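Local coordinates for protein ABC-type amino acid transport system, periplasmic component (Caldanaerobacter subterraneus subsp. tengcongensis MB4, PDB 4YMX) that binds arginine in a cleft between two lobes, as the substrate-binding protein of an amino acid ABC transporter, at residues Y124-V130 against I215-G221; V175-M180 against Y200-Y204. All blocks are in the same frame, centred on the assembly; numbering follows the deposited sequence.

Contact 1 of 2, residues Y124-V130 against I215-G221; sequences YDSRQVV and INNVENG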
ATOM      1  N   TYR A 124      -4.995  -3.835  -9.056  1.00  5.58           N
ATOM      2  CA  TYR A 124      -6.087  -3.633  -8.109  1.00  6.17           C
ATOM      3  C   TYR A 124      -6.426  -2.155  -8.006  1.00  4.81           C
ATOM      4  O   TYR A 124      -5.561  -1.314  -8.192  1.00  7.21           O
ATOM      5  CB  TYR A 124      -5.736  -4.213  -6.729  1.00  6.99           C
ATOM      6  CG  TYR A 124      -6.958  -4.694  -5.967  1.00 10.41           C
ATOM      7  CD1 TYR A 124      -7.732  -5.733  -6.456  1.00 10.70           C
ATOM      8  CD2 TYR A 124      -7.334  -4.108  -4.771  1.00 10.51           C
ATOM      9  CE1 TYR A 124      -8.856  -6.179  -5.777  1.00 11.48           C
ATOM     10  CE2 TYR A 124      -8.466  -4.539  -4.085  1.00  9.15           C
ATOM     11  CZ  TYR A 124      -9.215  -5.579  -4.591  1.00 12.23           C
ATOM     12  OH  TYR A 124     -10.342  -6.027  -3.928  1.00 14.33           O
ATOM     13  N   ASP A 125      -7.678  -1.831  -7.711  1.00  6.66           N
ATOM     14  CA  ASP A 125      -8.078  -0.447  -7.551  1.00  5.91           C
ATOM     15  C   ASP A 125      -7.773  -0.043  -6.101  1.00  8.18           C
ATOM     16  O   ASP A 125      -7.436  -0.887  -5.264  1.00  9.91           O
ATOM     17  CB  ASP A 125      -9.565  -0.297  -7.889  1.00  8.52           C
ATOM     18  CG  ASP A 125     -10.000   1.152  -8.020  1.00 15.30           C
ATOM     19  OD1 ASP A 125      -9.133   2.047  -8.170  1.00 16.98           O
ATOM     20  OD2 ASP A 125     -11.226   1.394  -7.988  1.00 23.16           O
ATOM     21  N   SER A 126      -7.864   1.243  -5.797  1.00  6.36           N
ATOM     22  CA  SER A 126      -7.779   1.678  -4.405  1.00  4.88           C
ATOM     23  C   SER A 126      -8.502   3.002  -4.207  1.00  5.76           C
ATOM     24  O   SER A 126      -8.783   3.729  -5.174  1.00  7.81           O
ATOM     25  CB  SER A 126      -6.320   1.787  -3.925  1.00  6.41           C
ATOM     26  OG  SER A 126      -5.621   2.796  -4.633  1.00  7.48           O
ATOM     27  N   ARG A 127      -8.803   3.308  -2.945  0.52  6.00           N
ATOM     28  CA  ARG A 127      -9.520   4.516  -2.564  0.52  6.12           C
ATOM     29  C   ARG A 127      -8.959   5.052  -1.248  0.52  5.58           C
ATOM     30  O   ARG A 127      -8.761   4.293  -0.303  0.52  6.46           O
ATOM     31  CB  ARG A 127     -11.010   4.199  -2.391  0.52  8.18           C
ATOM     32  CG  ARG A 127     -11.870   5.378  -1.946  0.52 10.17           C
ATOM     33  CD  ARG A 127     -13.215   4.909  -1.395  0.52 11.94           C
ATOM     34  NE  ARG A 127     -13.959   4.096  -2.355  0.52 18.28           N
ATOM     35  CZ  ARG A 127     -14.750   4.594  -3.301  0.52 24.28           C
ATOM     36  NH1 ARG A 127     -14.900   5.906  -3.423  0.52 28.51           N
ATOM     37  NH2 ARG A 127     -15.391   3.780  -4.128  0.52 31.07           N
ATOM     38  N   GLN A 128      -8.704   6.357  -1.194  1.00  5.69           N
ATOM     39  CA  GLN A 128      -8.293   7.014   0.048  1.00  4.57           C
ATOM     40  C   GLN A 128      -9.500   7.255   0.935  1.00  4.81           C
ATOM     41  O   GLN A 128     -10.564   7.669   0.456  1.00  7.54           O
ATOM     42  CB  GLN A 128      -7.630   8.365  -0.248  1.00  4.91           C
ATOM     43  CG  GLN A 128      -6.393   8.261  -1.106  1.00  6.09           C
ATOM     44  CD  GLN A 128      -5.322   7.417  -0.462  1.00 10.68           C
ATOM     45  OE1 GLN A 128      -4.949   7.643   0.691  1.00  7.00           O
ATOM     46  NE2 GLN A 128      -4.826   6.426  -1.198  1.00 15.48           N
ATOM     47  N   VAL A 129      -9.326   7.010   2.229  1.00  4.26           N
ATOM     48  CA  VAL A 129     -10.348   7.331   3.207  1.00  3.21           C
ATOM     49  C   VAL A 129      -9.712   8.004   4.418  1.00  3.56           C
ATOM     50  O   VAL A 129      -8.494   8.104   4.530  1.00  4.48           O
ATOM     51  CB  VAL A 129     -11.128   6.087   3.681  1.00  3.94           C
ATOM     52  CG1 VAL A 129     -11.726   5.327   2.496  1.00  5.23           C
ATOM     53  CG2 VAL A 129     -10.253   5.179   4.541  1.00  5.93           C
ATOM     54  N   VAL A 130     -10.558   8.468   5.323  1.00  4.89           N
ATOM     55  CA  VAL A 130     -10.109   9.052   6.574  1.00  4.87           C
ATOM     56  C   VAL A 130     -10.523   8.127   7.722  1.00  5.61           C
ATOM     57  O   VAL A 130     -11.634   7.594   7.733  1.00  8.36           O
ATOM     58  CB  VAL A 130     -10.709  10.452   6.755  1.00  6.69           C
ATOM     59  CG1 VAL A 130     -10.392  10.998   8.145  1.00 12.38           C
ATOM     60  CG2 VAL A 130     -10.181  11.398   5.671  1.00  9.66           C
ATOM     61  N   ILE A 215     -11.139  13.624  -0.234  1.00  8.73           N
ATOM     62  CA  ILE A 215      -9.825  13.125   0.144  1.00  6.53           C
ATOM     63  C   ILE A 215      -9.280  12.176  -0.918  1.00  8.81           C
ATOM     64  O   ILE A 215      -8.081  11.927  -0.976  1.00  8.32           O
ATOM     65  CB  ILE A 215      -9.838  12.443   1.537  1.00  6.99           C
ATOM     66  CG1 ILE A 215      -8.421  12.356   2.117  1.00  7.19           C
ATOM     67  CG2 ILE A 215     -10.453  11.054   1.452  1.00  7.95           C
ATOM     68  CD1 ILE A 215      -7.853  13.692   2.563  1.00  9.10           C
ATOM     69  N   ASN A 216     -10.163  11.671  -1.772  1.00  9.26           N
ATOM     70  CA  ASN A 216      -9.773  10.694  -2.785  1.00  7.27           C
ATOM     71  C   ASN A 216      -9.354  11.327  -4.120  1.00  9.88           C
ATOM     72  O   ASN A 216      -9.224  10.633  -5.133  1.00 11.22           O
ATOM     73  CB  ASN A 216     -10.906   9.682  -2.991  1.00  6.36           C
ATOM     74  CG  ASN A 216     -10.450   8.422  -3.705  1.00  8.05           C
ATOM     75  OD1 ASN A 216      -9.368   7.892  -3.431  1.00  8.46           O
ATOM     76  ND2 ASN A 216     -11.267   7.953  -4.654  1.00  9.43           N
ATOM     77  N   ASN A 217      -9.104  12.632  -4.118  1.00  8.70           N
ATOM     78  CA  ASN A 217      -8.721  13.334  -5.349  1.00 10.36           C
ATOM     79  C   ASN A 217      -7.231  13.208  -5.668  1.00 11.40           C
ATOM     80  O   ASN A 217      -6.528  14.200  -5.894  1.00 10.85           O
ATOM     81  CB  ASN A 217      -9.147  14.806  -5.308  1.00  9.26           C
ATOM     82  CG  ASN A 217     -10.653  14.985  -5.347  1.00 12.29           C
ATOM     83  OD1 ASN A 217     -11.403  14.057  -5.655  1.00 15.35           O
ATOM     84  ND2 ASN A 217     -11.101  16.195  -5.045  1.00 14.46           N
ATOM     85  N   VAL A 218      -6.743  11.971  -5.642  1.00  9.03           N
ATOM     86  CA  VAL A 218      -5.370  11.653  -6.024  1.00  9.82           C
ATOM     87  C   VAL A 218      -5.431  10.480  -6.985  1.00  7.93           C
ATOM     88  O   VAL A 218      -6.493   9.875  -7.165  1.00  9.34           O
ATOM     89  CB  VAL A 218      -4.503  11.267  -4.806  1.00  7.84           C
ATOM     90  CG1 VAL A 218      -4.242  12.480  -3.942  1.00 10.38           C
ATOM     91  CG2 VAL A 218      -5.189  10.157  -4.001  1.00  9.95           C
ATOM     92  N   GLU A 219      -4.303  10.160  -7.608  1.00  8.92           N
ATOM     93  CA  GLU A 219      -4.223   8.990  -8.472  1.00  9.84           C
ATOM     94  C   GLU A 219      -4.474   7.726  -7.645  1.00  9.56           C
ATOM     95  O   GLU A 219      -4.071   7.646  -6.478  1.00  8.97           O
ATOM     96  CB  GLU A 219      -2.870   8.947  -9.200  1.00 10.20           C
ATOM     97  CG  GLU A 219      -2.713  10.076 -10.226  1.00  9.70           C
ATOM     98  CD  GLU A 219      -1.275  10.470 -10.507  1.00 14.65           C
ATOM     99  OE1 GLU A 219      -0.811  10.250 -11.650  1.00 15.47           O
ATOM    100  OE2 GLU A 219      -0.617  11.027  -9.602  1.00 13.70           O
ATOM    101  N   ASN A 220      -5.170   6.761  -8.242  1.00  8.77           N
ATOM    102  CA  ASN A 220      -5.577   5.552  -7.535  1.00  6.50           C
ATOM    103  C   ASN A 220      -5.030   4.295  -8.195  1.00  8.63           C
ATOM    104  O   ASN A 220      -4.477   4.341  -9.299  1.00 11.77           O
ATOM    105  CB  ASN A 220      -7.109   5.447  -7.449  1.00  8.73           C
ATOM    106  CG  ASN A 220      -7.769   6.722  -6.930  1.00 13.54           C
ATOM    107  OD1 ASN A 220      -8.487   7.403  -7.674  1.00 17.30           O
ATOM    108  ND2 ASN A 220      -7.542   7.046  -5.653  1.00 12.20           N
ATOM    109  N   GLY A 221      -5.185   3.173  -7.503  1.00  7.82           N
ATOM    110  CA  GLY A 221      -4.800   1.886  -8.048  1.00  7.47           C
ATOM    111  C   GLY A 221      -3.412   1.460  -7.619  1.00  6.27           C
ATOM    112  O   GLY A 221      -2.610   2.275  -7.161  1.00  7.83           O
TER
HETATM  113  O   HOH W   1      -5.921   5.519  -3.834  1.00  9.26           O
HETATM  114  O   HOH W   2     -10.798   5.387  -6.007  1.00 12.87           O
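Gln128 meets Asn216 by its backbone first: Gln128 N donates to Asn216 OD1 at 2.8 Å, nearly straight at 167°, though the N lies 49° out of the plane of the Asn216 amide rather than on a lone pair. The Asn216 amide reaches this N-H because chi1 (-163°) puts CG on the far side from the residue's own N. Asn216 OD1 also takes a weak bond from Asn220 ND2. Along the Gln128 side chain, CB comes within 3.7 Å of Asn216 OD1 and the same distance from Ile215 O. CG then touches Val218 CG2, also at 3.7 Å. A bend at chi2 turns the amide away from the valine methyl: NE2 donates a hydrogen bond to water 1 and a weak one to Glu193 OE1, while OE1 pairs with Ser157 OG. Water 1 lies 2.9 Å from Ser126 OG and accepts from Asn220 ND2, so one water joins three side chains from the two segments. The hydroxyl Ser126 OG also accepts from Gly221 N at 2.9 Å. On the carbonyl side, water 2 donates to Ser126 O over 2.7 Å and accepts from Asn216 ND2. Gly221 CA makes a CA-H...O contact with Tyr124 O at 3.3 Å, and its backbone angles would jam a CB against the preceding carbonyl O. Two chain crossings side by side, 117-124 to 128-133 and 207-210 to 222-227, match the two-segment hinge between the lobes of this family. At one end the Tyr124 ring stacks on Phe258 of helix 249-258; at the other, Ile215 and Val218 touch Ala160 of helix 156-161, and Gln128 and Ile215 rest on Val191 of strand 189-193.

Contact 2 of 2, residues V175-M180 against Y200-Y204; sequences VSDEFM and YLKEY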
ATOM      1  N   VAL A 175       2.707   2.553   8.570  1.00  3.51           N
ATOM      2  CA  VAL A 175       1.283   2.734   8.816  1.00  4.83           C
ATOM      3  C   VAL A 175       0.890   2.314  10.228  1.00  4.45           C
ATOM      4  O   VAL A 175      -0.001   2.917  10.837  1.00  4.81           O
ATOM      5  CB  VAL A 175       0.455   1.956   7.769  1.00  4.73           C
ATOM      6  CG1 VAL A 175      -1.034   2.026   8.085  1.00  7.32           C
ATOM      7  CG2 VAL A 175       0.728   2.518   6.380  1.00  6.27           C
ATOM      8  N   SER A 176       1.548   1.286  10.758  1.00  4.77           N
ATOM      9  CA  SER A 176       1.220   0.804  12.092  1.00  5.57           C
ATOM     10  C   SER A 176       1.358   1.908  13.148  1.00  4.72           C
ATOM     11  O   SER A 176       0.575   1.970  14.091  1.00  6.11           O
ATOM     12  CB  SER A 176       2.085  -0.401  12.451  1.00  7.99           C
ATOM     13  OG  SER A 176       3.456  -0.089  12.266  1.00 10.46           O
ATOM     14  N   ASP A 177       2.317   2.808  12.966  1.00  4.49           N
ATOM     15  CA  ASP A 177       2.494   3.912  13.903  1.00  4.76           C
ATOM     16  C   ASP A 177       1.425   4.984  13.777  1.00  4.26           C
ATOM     17  O   ASP A 177       1.101   5.661  14.752  1.00  5.84           O
ATOM     18  CB  ASP A 177       3.900   4.496  13.778  1.00  5.64           C
ATOM     19  CG  ASP A 177       4.945   3.535  14.265  1.00  6.91           C
ATOM     20  OD1 ASP A 177       4.858   3.118  15.440  1.00  9.80           O
ATOM     21  OD2 ASP A 177       5.825   3.153  13.469  1.00  8.62           O
ATOM     22  N   GLU A 178       0.848   5.123  12.589  1.00  5.29           N
ATOM     23  CA  GLU A 178      -0.254   6.054  12.386  1.00  5.16           C
ATOM     24  C   GLU A 178      -1.465   5.627  13.193  1.00  3.39           C
ATOM     25  O   GLU A 178      -2.153   6.457  13.790  1.00  5.51           O
ATOM     26  CB  GLU A 178      -0.601   6.138  10.900  1.00  4.10           C
ATOM     27  CG  GLU A 178       0.568   6.621  10.052  1.00  6.25           C
ATOM     28  CD  GLU A 178       0.307   6.469   8.575  1.00  7.38           C
ATOM     29  OE1 GLU A 178      -0.797   6.843   8.110  1.00  7.25           O
ATOM     30  OE2 GLU A 178       1.208   5.956   7.870  1.00  7.07           O
ATOM     31  N   PHE A 179      -1.734   4.326  13.208  1.00  3.96           N
ATOM     32  CA  PHE A 179      -2.843   3.820  13.997  1.00  4.09           C
ATOM     33  C   PHE A 179      -2.591   3.926  15.493  1.00  4.98           C
ATOM     34  O   PHE A 179      -3.515   4.231  16.257  1.00  5.48           O
ATOM     35  CB  PHE A 179      -3.217   2.403  13.558  1.00  6.84           C
ATOM     36  CG  PHE A 179      -4.039   2.385  12.302  1.00  4.06           C
ATOM     37  CD1 PHE A 179      -5.419   2.411  12.379  1.00  5.29           C
ATOM     38  CD2 PHE A 179      -3.428   2.417  11.048  1.00  5.70           C
ATOM     39  CE1 PHE A 179      -6.192   2.429  11.228  1.00  4.71           C
ATOM     40  CE2 PHE A 179      -4.191   2.432   9.891  1.00  5.93           C
ATOM     41  CZ  PHE A 179      -5.578   2.440   9.987  1.00  4.51           C
ATOM     42  N   MET A 180      -1.343   3.728  15.910  1.00  5.76           N
ATOM     43  CA  MET A 180      -0.997   3.941  17.309  1.00  6.68           C
ATOM     44  C   MET A 180      -1.185   5.411  17.695  1.00  7.24           C
ATOM     45  O   MET A 180      -1.683   5.714  18.783  1.00  7.99           O
ATOM     46  CB  MET A 180       0.430   3.464  17.592  1.00  5.07           C
ATOM     47  CG  MET A 180       0.571   1.947  17.542  1.00  5.77           C
ATOM     48  SD  MET A 180       2.290   1.410  17.363  1.00  9.01           S
ATOM     49  CE  MET A 180       2.991   2.003  18.899  1.00  9.73           C
ATOM     50  N   TYR A 200      -6.969  -2.916   9.642  1.00  5.96           N
ATOM     51  CA  TYR A 200      -6.566  -2.422  10.956  1.00  6.04           C
ATOM     52  C   TYR A 200      -7.737  -2.325  11.934  1.00  6.46           C
ATOM     53  O   TYR A 200      -7.568  -2.570  13.129  1.00  7.73           O
ATOM     54  CB  TYR A 200      -5.873  -1.067  10.833  1.00  5.96           C
ATOM     55  CG  TYR A 200      -4.382  -1.148  10.536  1.00  7.38           C
ATOM     56  CD1 TYR A 200      -3.904  -1.108   9.229  1.00  5.68           C
ATOM     57  CD2 TYR A 200      -3.456  -1.250  11.567  1.00  7.49           C
ATOM     58  CE1 TYR A 200      -2.543  -1.172   8.957  1.00  5.82           C
ATOM     59  CE2 TYR A 200      -2.093  -1.323  11.306  1.00  5.85           C
ATOM     60  CZ  TYR A 200      -1.647  -1.280   9.998  1.00  6.71           C
ATOM     61  OH  TYR A 200      -0.294  -1.341   9.741  1.00  7.73           O
ATOM     62  N   LEU A 201      -8.917  -1.983  11.427  1.00  5.08           N
ATOM     63  CA  LEU A 201     -10.074  -1.776  12.290  1.00  5.62           C
ATOM     64  C   LEU A 201     -10.669  -3.092  12.812  1.00  7.74           C
ATOM     65  O   LEU A 201     -11.527  -3.082  13.694  1.00  8.98           O
ATOM     66  CB  LEU A 201     -11.123  -0.899  11.592  1.00  7.46           C
ATOM     67  CG  LEU A 201     -10.982   0.601  11.892  1.00  7.47           C
ATOM     68  CD1 LEU A 201      -9.561   1.112  11.647  1.00  8.34           C
ATOM     69  CD2 LEU A 201     -12.000   1.420  11.095  1.00  9.39           C
ATOM     70  N   LYS A 202     -10.197  -4.223  12.292  1.00  7.05           N
ATOM     71  CA  LYS A 202     -10.527  -5.512  12.903  1.00  8.45           C
ATOM     72  C   LYS A 202      -9.998  -5.569  14.333  1.00  8.72           C
ATOM     73  O   LYS A 202     -10.626  -6.167  15.214  1.00 13.57           O
ATOM     74  CB  LYS A 202      -9.993  -6.684  12.067  1.00  9.47           C
ATOM     75  CG  LYS A 202     -10.562  -6.744  10.647  1.00 14.64           C
ATOM     76  CD  LYS A 202     -10.140  -8.019   9.918  1.00 26.62           C
ATOM     77  CE  LYS A 202      -8.699  -8.410  10.229  1.00 40.63           C
ATOM     78  NZ  LYS A 202      -7.709  -7.357   9.872  1.00 46.59           N
ATOM     79  N   GLU A 203      -8.851  -4.935  14.576  1.00  7.36           N
ATOM     80  CA  GLU A 203      -8.304  -4.858  15.922  1.00  9.44           C
ATOM     81  C   GLU A 203      -8.657  -3.547  16.617  1.00  7.99           C
ATOM     82  O   GLU A 203      -8.980  -3.531  17.807  1.00  9.24           O
ATOM     83  CB  GLU A 203      -6.785  -5.040  15.895  1.00 14.39           C
ATOM     84  CG  GLU A 203      -6.345  -6.388  15.340  1.00 19.87           C
ATOM     85  CD  GLU A 203      -6.997  -7.550  16.061  1.00 32.47           C
ATOM     86  OE1 GLU A 203      -7.185  -7.469  17.297  1.00 32.12           O
ATOM     87  OE2 GLU A 203      -7.330  -8.545  15.387  1.00 39.77           O
ATOM     88  N   TYR A 204      -8.608  -2.444  15.879  1.00  7.74           N
ATOM     89  CA  TYR A 204      -8.901  -1.152  16.474  1.00  6.46           C
ATOM     90  C   TYR A 204     -10.407  -0.876  16.451  1.00  8.84           C
ATOM     91  O   TYR A 204     -10.924  -0.123  15.606  1.00  9.06           O
ATOM     92  CB  TYR A 204      -8.132  -0.056  15.750  1.00  6.69           C
ATOM     93  CG  TYR A 204      -6.651   0.007  16.068  1.00  6.33           C
ATOM     94  CD1 TYR A 204      -6.195   0.664  17.211  1.00  8.45           C
ATOM     95  CD2 TYR A 204      -5.703  -0.545  15.208  1.00  5.30           C
ATOM     96  CE1 TYR A 204      -4.850   0.758  17.489  1.00  7.91           C
ATOM     97  CE2 TYR A 204      -4.347  -0.454  15.484  1.00  5.48           C
ATOM     98  CZ  TYR A 204      -3.935   0.203  16.627  1.00  7.12           C
ATOM     99  OH  TYR A 204      -2.602   0.317  16.930  1.00  8.37           O
TER
HETATM  100  O   HOH W   3      -0.971  -0.268  14.868  1.00  7.49           O
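Phe179 and Tyr200 lie face to face in an offset stack, their centroids 4.2 Å apart and their planes only 4° from parallel. The offset places Tyr200 CB over the same Phe179 face, 3.7 Å from the ring centroid, in a CH-pi contact. Phe179 holds CG anti to its carbonyl carbon (chi1 -79°), which lays the ring of this helix 175-183 residue against Tyr200. Leu201 CD1 closes on the ring edge, 3.6 Å from Phe179 CE1, and Val175 CG1 touches Tyr200 CE1 at the same separation. This is the dense part, and Met207 and Ile190 add to it around Phe179. Tyr204 completes the aromatic cluster more loosely: its ring centroid is 5.7 Å from that of Phe179 and the planes are 32° apart, an oblique pair and not a stack. Tyr204 CE2 still touches Phe179 CB closely, at 3.6 Å. Here the contact opens toward solvent. The exposed Met180 lays CG beside Tyr204 OH, and water 3, near the plane of the Tyr204 ring, links that hydroxyl at 2.7 Å to Ser176 O, to which it donates. Tyr200 OH, by contrast, bonds to Asp46 O, and Val175 N to Asp46 OD2, so both segments hold a residue of the arginine pocket. Replacing Tyr200 by alanine removes the ring, which is likely to leave that face of Phe179 without its stacked partner and Asp46 O without this hydroxyl. Between the two segments the direct chemistry is thus dispersion and ring overlap, sensitive to shape, while the hydrogen bonds go to Asp46 of strand 46-47 and to water 3.

In the fold
Contact 1 and contact 2 are both partly buried, with centres about 18 Å apart and nearest atoms about 7 Å apart, and they do not touch. Both lean on the same sheet: strand 189-193 meets side chains of each, and strand 207-210 bonds to Val130 in one and packs on Phe179 and Leu201 in the other. Along the chain, 175-180 and 200-204 are nested in the loop that contact 1 closes. Their chemistry differs with place. At the hinge-like crossing, amides, a hydroxyl and waters join two neighbouring chain crossings; between helix 175-183 and residues 200-204, aromatic surfaces do the joining. Bound arginine is close to both, about 5 Å from the side chain of Gln128 and about 4 Å from that of Val175.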